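Local coordinates for chromosomal replication initiator protein DnaA (PDB 1L8Q) that binds ATP and ADP in its AAA+ domain and recognises the chromosomal origin, where it probably initiates and regulates DNA replication, at residues Asp2-Lys7 with Ala57-Lys62; Pro39-Gly44 with Arg140-Leu145; Gly65-Tyr70 with Tyr96-Leu101; Asp228-Ile233 with Lys270-Ser275. All coordinates share one frame; numbering follows the deposited sequence.

From the N terminus, contact 1 closes the first loop by laying residues 2-7 against helix 50-63. Contact 2 opens inside that loop, at strand 40-43, and closes beyond it at 140-145, so the two cross. Contact 3 (65-70 with 96-101) starts after contact 1 has closed and is nested within contact 2; it shares the AAA+ parallel sheet with contact 2. Contacts 1 and 3 touch, with probable backbone hydrogen bonds between Asp2 and Tyr70 and between Ala61 and Tyr66. Contact 4 follows in series, its centre about 51 Å from that of contact 3, and closes a separate loop in domain IV by packing helices 216-241 and 258-272 together.

Contact 1 of 4, residues Asp2-Lys7 with Ala57-Lys62; sequences DFLNPK and AGNEAK
Asp2 and Lys62 form a salt bridge where the N-terminal loop 2-7 passes along helix 50-63, the helix that follows the Walker A loop of the AAA+ domain. The carboxylate of Asp2 does two jobs. OD1 accepts from the backbone N of Leu4 at 2.7 Å, closing an Asx turn, and OD2 meets Lys62 NZ at 2.9 Å on its syn side. With CG set between the backbone N and the carbonyl carbon (chi1 68°), the carboxylate folds over the turn. The lysine chain bends at chi3 (79°) and crosses it at about a right angle. Cutting Asp2 back to an alanine would probably undo the Asx turn and leave the ammonium group of Lys62 without its mate in this loop. Farther along, the Leu4 and Asn59 side chains run antiparallel alongside one another. Leu4 CD1 lies 3.7 Å from Gly58 C, and CD2 lies 4.1 Å from Gly58 CA, where the helix has no side chain; Val68 and Leu103 of the sheet also touch this leucine. Asn59 ND2 donates to Tyr8 O and, in a weak bond of 3.3 Å, to Asn5 O.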
loop_
_atom_site.group_PDB
_atom_site.type_symbol
_atom_site.label_atom_id
_atom_site.label_comp_id
_atom_site.label_asym_id
_atom_site.label_seq_id
_atom_site.Cartn_x
_atom_site.Cartn_y
_atom_site.Cartn_z
ATOM N N ASP A 2 -14.412 19.531 -6.942
ATOM C CA ASP A 2 -13.498 19.307 -5.771
ATOM C C ASP A 2 -12.996 17.853 -5.653
ATOM O O ASP A 2 -11.840 17.618 -5.324
ATOM C CB ASP A 2 -14.136 19.789 -4.455
ATOM C CG ASP A 2 -15.315 18.954 -4.036
ATOM O OD1 ASP A 2 -15.298 17.735 -4.285
ATOM O OD2 ASP A 2 -16.299 19.430 -3.430
ATOM N N PHE A 3 -13.875 16.895 -5.926
ATOM C CA PHE A 3 -13.503 15.477 -5.973
ATOM C C PHE A 3 -13.441 14.810 -4.610
ATOM O O PHE A 3 -12.781 13.805 -4.436
ATOM C CB PHE A 3 -12.197 15.282 -6.759
ATOM C CG PHE A 3 -12.228 15.904 -8.123
ATOM C CD1 PHE A 3 -11.775 17.199 -8.317
ATOM C CD2 PHE A 3 -12.756 15.207 -9.207
ATOM C CE1 PHE A 3 -11.825 17.791 -9.570
ATOM C CE2 PHE A 3 -12.812 15.786 -10.463
ATOM C CZ PHE A 3 -12.351 17.086 -10.648
ATOM N N LEU A 4 -14.168 15.352 -3.656
ATOM C CA LEU A 4 -14.199 14.776 -2.336
ATOM C C LEU A 4 -15.259 13.683 -2.199
ATOM O O LEU A 4 -16.359 13.793 -2.737
ATOM C CB LEU A 4 -14.431 15.868 -1.307
ATOM C CG LEU A 4 -13.327 16.917 -1.245
ATOM C CD1 LEU A 4 -13.800 18.142 -0.497
ATOM C CD2 LEU A 4 -12.082 16.338 -0.602
ATOM N N ASN A 5 -14.912 12.629 -1.465
ATOM C CA ASN A 5 -15.819 11.529 -1.167
ATOM C C ASN A 5 -16.286 11.665 0.279
ATOM O O ASN A 5 -15.535 11.398 1.214
ATOM C CB ASN A 5 -15.084 10.205 -1.349
ATOM C CG ASN A 5 -16.020 9.024 -1.490
ATOM O OD1 ASN A 5 -16.087 8.405 -2.546
ATOM N ND2 ASN A 5 -16.727 8.695 -0.422
ATOM N N PRO A 6 -17.523 12.089 0.461
ATOM C CA PRO A 6 -18.060 12.366 1.796
ATOM C C PRO A 6 -17.788 11.287 2.837
ATOM O O PRO A 6 -17.765 11.617 4.023
ATOM C CB PRO A 6 -19.565 12.473 1.545
ATOM C CG PRO A 6 -19.671 12.950 0.151
ATOM C CD PRO A 6 -18.506 12.343 -0.599
ATOM N N LYS A 7 -17.576 10.040 2.415
ATOM C CA LYS A 7 -17.421 8.928 3.365
ATOM C C LYS A 7 -16.207 9.039 4.306
ATOM O O LYS A 7 -16.196 8.444 5.370
ATOM C CB LYS A 7 -17.408 7.577 2.638
ATOM C CG LYS A 7 -16.029 7.102 2.206
ATOM C CD LYS A 7 -16.091 5.798 1.406
ATOM C CE LYS A 7 -14.697 5.406 0.879
ATOM N NZ LYS A 7 -14.699 4.098 0.150
ATOM N N ALA A 57 -9.967 16.132 5.786
ATOM C CA ALA A 57 -9.638 17.545 5.930
ATOM C C ALA A 57 -10.440 18.359 4.925
ATOM O O ALA A 57 -11.042 19.363 5.273
ATOM C CB ALA A 57 -8.122 17.782 5.724
ATOM N N GLY A 58 -10.438 17.918 3.675
ATOM C CA GLY A 58 -11.145 18.619 2.633
ATOM C C GLY A 58 -12.618 18.734 2.952
ATOM O O GLY A 58 -13.208 19.803 2.831
ATOM N N ASN A 59 -13.226 17.636 3.371
ATOM C CA ASN A 59 -14.641 17.683 3.699
ATOM C C ASN A 59 -14.938 18.690 4.801
ATOM O O ASN A 59 -15.950 19.391 4.742
ATOM C CB ASN A 59 -15.185 16.301 4.060
ATOM C CG ASN A 59 -15.279 15.398 2.866
ATOM O OD1 ASN A 59 -15.483 15.858 1.748
ATOM N ND2 ASN A 59 -15.105 14.110 3.084
ATOM N N GLU A 60 -14.054 18.763 5.793
ATOM C CA GLU A 60 -14.197 19.720 6.876
ATOM C C GLU A 60 -14.117 21.141 6.357
ATOM O O GLU A 60 -14.995 21.965 6.633
ATOM C CB GLU A 60 -13.103 19.525 7.918
ATOM C CG GLU A 60 -13.575 18.937 9.222
ATOM C CD GLU A 60 -14.508 19.859 9.969
ATOM O OE1 GLU A 60 -14.058 20.941 10.393
ATOM O OE2 GLU A 60 -15.695 19.500 10.137
ATOM N N ALA A 61 -13.053 21.437 5.617
ATOM C CA ALA A 61 -12.858 22.782 5.112
ATOM C C ALA A 61 -14.046 23.209 4.247
ATOM O O ALA A 61 -14.426 24.384 4.226
ATOM C CB ALA A 61 -11.555 22.880 4.340
ATOM N N LYS A 62 -14.650 22.253 3.552
ATOM C CA LYS A 62 -15.765 22.582 2.679
ATOM C C LYS A 62 -17.020 22.833 3.493
ATOM O O LYS A 62 -17.786 23.755 3.222
ATOM C CB LYS A 62 -16.012 21.472 1.660
ATOM C CG LYS A 62 -16.988 21.870 0.584
ATOM C CD LYS A 62 -17.017 20.861 -0.540
ATOM C CE LYS A 62 -17.850 19.656 -0.159
ATOM N NZ LYS A 62 -18.285 18.903 -1.365
#

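Contact 2 of 4, residues Pro39-Gly44 with Arg140-Leu145; sequences PIFIYG and RHPQKL
Tyr43 and Arg140 bring the two backbones to within 5.5 Å, CA to CA, whereas Phe41 CA and Pro142 CA are 8.5 Å apart: strand 40-43 and the 140-145 loop diverge, and no hydrogen bond joins them. Side chains fill the interval. Phe41, its CG anti to the backbone N (chi1 -171°), presents a ring face to Pro142, whose CG sits 3.7 Å from the ring centroid and almost on the normal, a CH-pi contact. The carbonyl O of Arg140, which also accepts from Ser138 OG, lies at the edge of the same ring, 3.6 Å from Phe41 CE1. Phe41 CZ lies 4.0 Å from Leu145 CD1. A serine in place of this phenylalanine is likely to open a gap beneath the Pro142 ring and take an apolar neighbour from Leu145. Next along the strand, the Tyr43 ring receives the edge of His141 in an offset edge-to-face pair, planes at 81°, with His141 CD2 3.4 Å from Tyr43 OH. His141 ND1 in turn accepts from Gln143 N at 3.0 Å, which fixes the imidazole's rotation. Gly44 then leads into the nucleotide-binding loop. Phe156 of helix 150-157 also meets the Phe41 ring, Val153 covers Pro142, and strands 133-138 and 160-163 flank strand 40-43.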
loop_
_atom_site.group_PDB
_atom_site.type_symbol
_atom_site.label_atom_id
_atom_site.label_comp_id
_atom_site.label_asym_id
_atom_site.label_seq_id
_atom_site.Cartn_x
_atom_site.Cartn_y
_atom_site.Cartn_z
ATOM N N PRO A 39 3.886 23.646 3.840
ATOM C CA PRO A 39 2.839 22.655 3.667
ATOM C C PRO A 39 2.888 21.569 4.722
ATOM O O PRO A 39 3.816 21.505 5.536
ATOM C CB PRO A 39 3.200 22.012 2.336
ATOM C CG PRO A 39 4.659 22.282 2.147
ATOM C CD PRO A 39 5.128 23.270 3.157
ATOM N N ILE A 40 1.869 20.714 4.687
ATOM C CA ILE A 40 1.837 19.492 5.457
ATOM C C ILE A 40 2.097 18.377 4.459
ATOM O O ILE A 40 1.440 18.314 3.429
ATOM C CB ILE A 40 0.462 19.281 6.059
ATOM C CG1 ILE A 40 0.181 20.313 7.130
ATOM C CG2 ILE A 40 0.335 17.878 6.647
ATOM C CD1 ILE A 40 -1.190 20.199 7.677
ATOM N N PHE A 41 3.046 17.495 4.767
ATOM C CA PHE A 41 3.397 16.402 3.866
ATOM C C PHE A 41 3.274 15.109 4.636
ATOM O O PHE A 41 4.115 14.812 5.484
ATOM C CB PHE A 41 4.836 16.575 3.396
ATOM C CG PHE A 41 5.242 15.646 2.316
ATOM C CD1 PHE A 41 5.503 14.309 2.587
ATOM C CD2 PHE A 41 5.411 16.111 1.018
ATOM C CE1 PHE A 41 5.897 13.441 1.570
ATOM C CE2 PHE A 41 5.824 15.257 -0.004
ATOM C CZ PHE A 41 6.068 13.925 0.271
ATOM N N ILE A 42 2.218 14.348 4.362
ATOM C CA ILE A 42 1.996 13.084 5.040
ATOM C C ILE A 42 2.530 11.910 4.229
ATOM O O ILE A 42 2.289 11.822 3.043
ATOM C CB ILE A 42 0.504 12.882 5.263
ATOM C CG1 ILE A 42 -0.054 13.958 6.184
ATOM C CG2 ILE A 42 0.226 11.492 5.845
ATOM C CD1 ILE A 42 -1.574 14.092 6.066
ATOM N N TYR A 43 3.246 10.996 4.876
ATOM C CA TYR A 43 3.744 9.816 4.178
ATOM C C TYR A 43 3.627 8.520 4.993
ATOM O O TYR A 43 3.714 8.510 6.227
ATOM C CB TYR A 43 5.169 10.018 3.692
ATOM C CG TYR A 43 6.174 10.102 4.791
ATOM C CD1 TYR A 43 6.969 9.006 5.122
ATOM C CD2 TYR A 43 6.331 11.264 5.504
ATOM C CE1 TYR A 43 7.889 9.078 6.129
ATOM C CE2 TYR A 43 7.253 11.361 6.505
ATOM C CZ TYR A 43 8.039 10.261 6.817
ATOM O OH TYR A 43 8.973 10.362 7.823
ATOM N N GLY A 44 3.422 7.428 4.272
ATOM C CA GLY A 44 3.266 6.130 4.874
ATOM C C GLY A 44 2.944 5.103 3.817
ATOM O O GLY A 44 2.615 5.432 2.668
ATOM N N ARG A 140 6.220 7.849 0.376
ATOM C CA ARG A 140 7.597 7.877 0.828
ATOM C C ARG A 140 8.006 9.281 1.196
ATOM O O ARG A 140 7.409 10.251 0.737
ATOM C CB ARG A 140 8.520 7.301 -0.244
ATOM C CG ARG A 140 8.596 8.132 -1.495
ATOM C CD ARG A 140 9.063 7.368 -2.692
ATOM N NE ARG A 140 8.312 6.130 -2.848
ATOM C CZ ARG A 140 8.458 5.285 -3.861
ATOM N NH1 ARG A 140 9.334 5.536 -4.826
ATOM N NH2 ARG A 140 7.724 4.184 -3.908
ATOM N N HIS A 141 9.014 9.370 2.047
ATOM C CA HIS A 141 9.581 10.633 2.514
ATOM C C HIS A 141 10.086 11.441 1.326
ATOM O O HIS A 141 10.550 10.869 0.362
ATOM C CB HIS A 141 10.760 10.297 3.451
ATOM C CG HIS A 141 11.264 11.455 4.243
ATOM N ND1 HIS A 141 12.141 12.386 3.725
ATOM C CD2 HIS A 141 11.022 11.829 5.523
ATOM C CE1 HIS A 141 12.397 13.296 4.648
ATOM N NE2 HIS A 141 11.728 12.981 5.747
ATOM N N PRO A 142 9.993 12.760 1.374
ATOM C CA PRO A 142 10.519 13.589 0.272
ATOM C C PRO A 142 11.950 13.203 -0.127
ATOM O O PRO A 142 12.228 13.149 -1.321
ATOM C CB PRO A 142 10.462 14.995 0.836
ATOM C CG PRO A 142 9.295 14.933 1.814
ATOM C CD PRO A 142 9.348 13.564 2.424
ATOM N N GLN A 143 12.818 12.908 0.834
ATOM C CA GLN A 143 14.199 12.532 0.525
ATOM C C GLN A 143 14.274 11.296 -0.365
ATOM O O GLN A 143 15.336 10.950 -0.842
ATOM C CB GLN A 143 15.014 12.259 1.819
ATOM C CG GLN A 143 15.453 13.516 2.610
ATOM C CD GLN A 143 16.228 14.529 1.746
ATOM O OE1 GLN A 143 17.429 14.333 1.482
ATOM N NE2 GLN A 143 15.547 15.610 1.315
ATOM N N LYS A 144 13.150 10.617 -0.559
ATOM C CA LYS A 144 13.135 9.414 -1.367
ATOM C C LYS A 144 12.392 9.628 -2.665
ATOM O O LYS A 144 12.232 8.702 -3.459
ATOM C CB LYS A 144 12.522 8.263 -0.599
ATOM C CG LYS A 144 13.252 7.951 0.696
ATOM C CD LYS A 144 13.284 6.461 0.981
ATOM C CE LYS A 144 13.712 6.180 2.416
ATOM N NZ LYS A 144 12.557 6.151 3.372
ATOM N N LEU A 145 11.921 10.847 -2.871
ATOM C CA LEU A 145 11.298 11.193 -4.121
ATOM C C LEU A 145 12.337 11.367 -5.250
ATOM O O LEU A 145 12.732 12.485 -5.581
ATOM C CB LEU A 145 10.457 12.471 -3.975
ATOM C CG LEU A 145 9.208 12.355 -3.102
ATOM C CD1 LEU A 145 8.499 13.698 -2.958
ATOM C CD2 LEU A 145 8.256 11.311 -3.651
#

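Contact 3 of 4, residues Gly65-Tyr70 with Tyr96-Leu101; sequences GYRVIY and YKSVDL
The carbonyl O of Arg67 accepts from two successive amides of the facing segment: Asp100 N at 2.8 Å, and Leu101 N at 3.2 Å in a weak, more bent bond. Asp100 answers with its carboxylate, as OD2 takes the backbone N of Arg67 at 2.6 Å in a nearly straight bond (171° at the hydrogen), met on the anti side. With CG anti to its own carbonyl carbon (chi1 -55°), Asp100 points this oxygen back across to Arg67, while OD1 is left to a salt bridge with Lys132. The Tyr66 ring turns its edge to the carboxylate, the two planes 78° apart, and ring atom CD1 lies 3.6 Å from Asp100 CB. One step on, Ile69 N donates to Leu101 O at 3.0 Å, so that Leu101 is bonded to the residues on both sides of Val68, the register of a parallel bridge. The Val68 and Leu101 side chains lie side by side and meet Ala61 of helix 50-63. Ile69 points to the other face of the sheet: its CG2 reaches Tyr96 CE1 at 3.5 Å, its CD1 lies over a face of that ring, and its CG1 packs on Val99 CG1 at 3.9 Å. Phe76 and Phe92 also meet the Tyr96 ring. Outermost strand 68-72, two helices and the return into strand 101-105 make a beta-alpha-beta crossover, the unit from which P-loop AAA+ sheets are built.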
loop_
_atom_site.group_PDB
_atom_site.type_symbol
_atom_site.label_atom_id
_atom_site.label_comp_id
_atom_site.label_asym_id
_atom_site.label_seq_id
_atom_site.Cartn_x
_atom_site.Cartn_y
_atom_site.Cartn_z
ATOM N N GLY A 65 -17.051 26.145 4.583
ATOM C CA GLY A 65 -17.227 27.155 3.552
ATOM C C GLY A 65 -16.030 27.432 2.651
ATOM O O GLY A 65 -16.120 28.287 1.763
ATOM N N TYR A 66 -14.919 26.718 2.860
ATOM C CA TYR A 66 -13.707 26.944 2.070
ATOM C C TYR A 66 -13.761 26.303 0.679
ATOM O O TYR A 66 -14.417 25.295 0.471
ATOM C CB TYR A 66 -12.474 26.435 2.821
ATOM C CG TYR A 66 -12.160 27.189 4.087
ATOM C CD1 TYR A 66 -11.535 28.424 4.039
ATOM C CD2 TYR A 66 -12.482 26.665 5.332
ATOM C CE1 TYR A 66 -11.244 29.121 5.193
ATOM C CE2 TYR A 66 -12.196 27.351 6.491
ATOM C CZ TYR A 66 -11.576 28.583 6.419
ATOM O OH TYR A 66 -11.283 29.291 7.573
ATOM N N ARG A 67 -13.051 26.905 -0.261
ATOM C CA ARG A 67 -12.937 26.395 -1.618
ATOM C C ARG A 67 -11.830 25.322 -1.624
ATOM O O ARG A 67 -10.684 25.592 -1.238
ATOM C CB ARG A 67 -12.555 27.556 -2.536
ATOM C CG ARG A 67 -13.252 27.592 -3.899
ATOM C CD ARG A 67 -12.969 28.877 -4.688
ATOM N NE ARG A 67 -13.862 29.042 -5.833
ATOM C CZ ARG A 67 -14.744 30.029 -5.949
ATOM N NH1 ARG A 67 -14.855 30.942 -4.981
ATOM N NH2 ARG A 67 -15.520 30.107 -7.031
ATOM N N VAL A 68 -12.162 24.105 -2.052
ATOM C CA VAL A 68 -11.217 22.997 -1.935
ATOM C C VAL A 68 -11.008 22.230 -3.217
ATOM O O VAL A 68 -11.926 22.036 -3.966
ATOM C CB VAL A 68 -11.722 21.963 -0.895
ATOM C CG1 VAL A 68 -10.723 20.826 -0.728
ATOM C CG2 VAL A 68 -12.018 22.621 0.431
ATOM N N ILE A 69 -9.794 21.776 -3.464
ATOM C CA ILE A 69 -9.601 20.813 -4.529
ATOM C C ILE A 69 -8.788 19.628 -4.032
ATOM O O ILE A 69 -7.809 19.784 -3.301
ATOM C CB ILE A 69 -8.954 21.417 -5.785
ATOM C CG1 ILE A 69 -10.001 22.113 -6.639
ATOM C CG2 ILE A 69 -8.419 20.317 -6.658
ATOM C CD1 ILE A 69 -9.542 22.373 -8.069
ATOM N N TYR A 70 -9.228 18.437 -4.404
ATOM C CA TYR A 70 -8.484 17.243 -4.119
ATOM C C TYR A 70 -8.119 16.603 -5.418
ATOM O O TYR A 70 -8.909 16.577 -6.337
ATOM C CB TYR A 70 -9.301 16.251 -3.320
ATOM C CG TYR A 70 -8.697 14.853 -3.351
ATOM C CD1 TYR A 70 -7.773 14.443 -2.389
ATOM C CD2 TYR A 70 -9.027 13.960 -4.356
ATOM C CE1 TYR A 70 -7.216 13.189 -2.423
ATOM C CE2 TYR A 70 -8.467 12.706 -4.406
ATOM C CZ TYR A 70 -7.564 12.323 -3.438
ATOM O OH TYR A 70 -7.021 11.049 -3.498
ATOM N N TYR A 96 -6.553 25.941 -9.853
ATOM C CA TYR A 96 -5.759 25.503 -8.732
ATOM C C TYR A 96 -5.251 26.655 -7.873
ATOM O O TYR A 96 -5.114 26.511 -6.655
ATOM C CB TYR A 96 -4.609 24.611 -9.216
ATOM C CG TYR A 96 -5.038 23.194 -9.439
ATOM C CD1 TYR A 96 -5.100 22.295 -8.382
ATOM C CD2 TYR A 96 -5.438 22.757 -10.694
ATOM C CE1 TYR A 96 -5.520 20.996 -8.569
ATOM C CE2 TYR A 96 -5.872 21.453 -10.892
ATOM C CZ TYR A 96 -5.908 20.575 -9.819
ATOM O OH TYR A 96 -6.339 19.265 -9.998
ATOM N N LYS A 97 -5.008 27.806 -8.502
ATOM C CA LYS A 97 -4.424 28.937 -7.797
ATOM C C LYS A 97 -5.425 29.658 -6.915
ATOM O O LYS A 97 -5.056 30.506 -6.099
ATOM C CB LYS A 97 -3.783 29.915 -8.786
ATOM C CG LYS A 97 -2.407 29.498 -9.225
ATOM C CD LYS A 97 -1.844 30.396 -10.288
ATOM C CE LYS A 97 -0.547 29.816 -10.823
ATOM N NZ LYS A 97 -0.074 30.536 -12.032
ATOM N N SER A 98 -6.685 29.285 -7.037
ATOM C CA SER A 98 -7.735 30.029 -6.368
ATOM C C SER A 98 -8.374 29.335 -5.181
ATOM O O SER A 98 -9.374 29.802 -4.674
ATOM C CB SER A 98 -8.836 30.329 -7.359
ATOM O OG SER A 98 -9.770 29.273 -7.325
ATOM N N VAL A 99 -7.830 28.219 -4.741
ATOM C CA VAL A 99 -8.478 27.495 -3.659
ATOM C C VAL A 99 -8.010 27.968 -2.287
ATOM O O VAL A 99 -7.026 28.685 -2.178
ATOM C CB VAL A 99 -8.242 25.970 -3.780
ATOM C CG1 VAL A 99 -8.833 25.442 -5.075
ATOM C CG2 VAL A 99 -6.776 25.652 -3.708
ATOM N N ASP A 100 -8.739 27.582 -1.246
ATOM C CA ASP A 100 -8.296 27.820 0.122
ATOM C C ASP A 100 -7.521 26.592 0.611
ATOM O O ASP A 100 -6.742 26.673 1.558
ATOM C CB ASP A 100 -9.485 28.025 1.063
ATOM C CG ASP A 100 -10.425 29.134 0.610
ATOM O OD1 ASP A 100 -9.958 30.275 0.383
ATOM O OD2 ASP A 100 -11.659 28.963 0.485
ATOM N N LEU A 101 -7.755 25.451 -0.033
ATOM C CA LEU A 101 -7.189 24.183 0.410
ATOM C C LEU A 101 -6.880 23.284 -0.781
ATOM O O LEU A 101 -7.790 22.836 -1.458
ATOM C CB LEU A 101 -8.201 23.447 1.303
ATOM C CG LEU A 101 -7.670 22.531 2.434
ATOM C CD1 LEU A 101 -8.555 21.309 2.662
ATOM C CD2 LEU A 101 -6.204 22.102 2.264
#

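Contact 4 of 4, residues Asp228-Ile233 with Lys270-Ser275; sequences DKLMQI and KVCSAS
Ile233 and Cys272 are brought together by their first torsions: Ile233 CG1 (chi1 -81°) and Cys272 SG (chi1 -68°) each stand anti to their own carbonyl carbon, beside the backbone N. An extended chi2 of 177° then carries Ile233 CD1 across to the sulfur, 3.4 Å away. One helical turn earlier, Leu230 adopts a similar first torsion and splits its two methyls between neighbours, CD2 lying 3.8 Å from Cys272 CB and CD1 3.8 Å from Ala274 CB. Cys272 is therefore touched on CB by the leucine and on SG chiefly by the isoleucine, while Ile233 CD1 also lies 4.3 Å from Val271 CG1. The nearest pair of CA atoms, Leu230 and Cys272, is 7.3 Å apart. Helix 258-272 gives way here: Ser273 has a positive phi, the chain turns, and Ala274 drops its methyl back toward helix 216-241. Ser275 follows at the N-cap position before helix 276-282. Ile323 of helix 308-323 covers Ile233, and Ala282 touches Leu230, which places the contact among the packed helices of domain IV, which probably binds double-stranded DNA. No hydrogen bond or salt bridge crosses between the segments, so cohesion rests on apolar packing, with the cysteine serving as a hydrophobic group.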
loop_
_atom_site.group_PDB
_atom_site.type_symbol
_atom_site.label_atom_id
_atom_site.label_comp_id
_atom_site.label_asym_id
_atom_site.label_seq_id
_atom_site.Cartn_x
_atom_site.Cartn_y
_atom_site.Cartn_z
ATOM N N ASP A 228 -1.489 -27.415 3.176
ATOM C CA ASP A 228 -1.124 -28.802 2.924
ATOM C C ASP A 228 -0.496 -28.906 1.556
ATOM O O ASP A 228 0.511 -29.590 1.370
ATOM C CB ASP A 228 -2.350 -29.724 2.969
ATOM C CG ASP A 228 -2.901 -29.928 4.386
ATOM O OD1 ASP A 228 -2.192 -29.643 5.391
ATOM O OD2 ASP A 228 -4.052 -30.383 4.587
ATOM N N LYS A 229 -1.100 -28.242 0.580
ATOM C CA LYS A 229 -0.591 -28.336 -0.773
ATOM C C LYS A 229 0.825 -27.775 -0.866
ATOM O O LYS A 229 1.681 -28.360 -1.513
ATOM C CB LYS A 229 -1.530 -27.656 -1.758
ATOM C CG LYS A 229 -2.769 -28.463 -2.068
ATOM C CD LYS A 229 -3.549 -27.811 -3.207
ATOM C CE LYS A 229 -4.813 -28.576 -3.530
ATOM N NZ LYS A 229 -5.963 -27.873 -2.993
ATOM N N LEU A 230 1.066 -26.651 -0.197
ATOM C CA LEU A 230 2.384 -26.046 -0.182
ATOM C C LEU A 230 3.406 -27.018 0.397
ATOM O O LEU A 230 4.575 -27.003 0.028
ATOM C CB LEU A 230 2.379 -24.760 0.631
ATOM C CG LEU A 230 1.733 -23.576 -0.056
ATOM C CD1 LEU A 230 2.336 -22.288 0.491
ATOM C CD2 LEU A 230 1.918 -23.678 -1.565
HETATM N N MSE A 231 2.963 -27.859 1.312
HETATM C CA MSE A 231 3.855 -28.834 1.897
HETATM C C MSE A 231 4.078 -29.950 0.887
HETATM O O MSE A 231 5.184 -30.498 0.778
HETATM C CB MSE A 231 3.272 -29.375 3.206
HETATM C CG MSE A 231 4.173 -30.341 3.968
HETATM SE SE MSE A 231 5.794 -29.520 4.722
HETATM C CE MSE A 231 5.184 -27.608 4.777
ATOM N N GLN A 232 3.032 -30.269 0.130
ATOM C CA GLN A 232 3.131 -31.282 -0.906
ATOM C C GLN A 232 4.168 -30.852 -1.929
ATOM O O GLN A 232 4.911 -31.678 -2.448
ATOM C CB GLN A 232 1.784 -31.497 -1.589
ATOM C CG GLN A 232 0.891 -32.533 -0.936
ATOM C CD GLN A 232 -0.378 -32.782 -1.741
ATOM O OE1 GLN A 232 -1.398 -32.122 -1.526
ATOM N NE2 GLN A 232 -0.313 -33.719 -2.678
ATOM N N ILE A 233 4.229 -29.554 -2.208
ATOM C CA ILE A 233 5.214 -29.045 -3.151
ATOM C C ILE A 233 6.628 -29.199 -2.593
ATOM O O ILE A 233 7.564 -29.509 -3.326
ATOM C CB ILE A 233 4.907 -27.595 -3.541
ATOM C CG1 ILE A 233 3.824 -27.574 -4.623
ATOM C CG2 ILE A 233 6.153 -26.912 -4.050
ATOM C CD1 ILE A 233 3.393 -26.206 -5.031
ATOM N N LYS A 270 4.410 -19.796 -8.029
ATOM C CA LYS A 270 3.906 -19.884 -9.393
ATOM C C LYS A 270 2.851 -20.967 -9.632
ATOM O O LYS A 270 1.937 -20.785 -10.447
ATOM C CB LYS A 270 5.066 -20.010 -10.385
ATOM C CG LYS A 270 6.004 -18.798 -10.385
ATOM C CD LYS A 270 5.261 -17.517 -10.782
ATOM C CE LYS A 270 6.227 -16.432 -11.245
ATOM N NZ LYS A 270 5.540 -15.408 -12.083
ATOM N N VAL A 271 2.971 -22.084 -8.923
ATOM C CA VAL A 271 2.055 -23.192 -9.135
ATOM C C VAL A 271 0.784 -23.142 -8.272
ATOM O O VAL A 271 -0.294 -23.451 -8.745
ATOM C CB VAL A 271 2.758 -24.547 -8.970
ATOM C CG1 VAL A 271 1.751 -25.674 -8.990
ATOM C CG2 VAL A 271 3.797 -24.738 -10.068
ATOM N N CYS A 272 0.913 -22.733 -7.015
ATOM C CA CYS A 272 -0.245 -22.662 -6.134
ATOM C C CYS A 272 -0.750 -21.252 -5.863
ATOM O O CYS A 272 -1.705 -21.080 -5.109
ATOM C CB CYS A 272 0.029 -23.366 -4.813
ATOM S SG CYS A 272 0.202 -25.151 -4.961
ATOM N N SER A 273 -0.119 -20.250 -6.473
ATOM C CA SER A 273 -0.563 -18.862 -6.293
ATOM C C SER A 273 -0.594 -18.451 -4.833
ATOM O O SER A 273 -1.535 -17.811 -4.393
ATOM C CB SER A 273 -1.954 -18.666 -6.890
ATOM O OG SER A 273 -1.886 -18.635 -8.306
ATOM N N ALA A 274 0.424 -18.846 -4.081
ATOM C CA ALA A 274 0.508 -18.482 -2.681
ATOM C C ALA A 274 1.172 -17.131 -2.528
ATOM O O ALA A 274 2.136 -16.815 -3.216
ATOM C CB ALA A 274 1.266 -19.529 -1.912
ATOM N N SER A 275 0.655 -16.323 -1.626
ATOM C CA SER A 275 1.232 -15.015 -1.404
ATOM C C SER A 275 2.597 -15.156 -0.761
ATOM O O SER A 275 2.918 -16.214 -0.214
ATOM C CB SER A 275 0.314 -14.168 -0.522
ATOM O OG SER A 275 -0.131 -14.914 0.588
#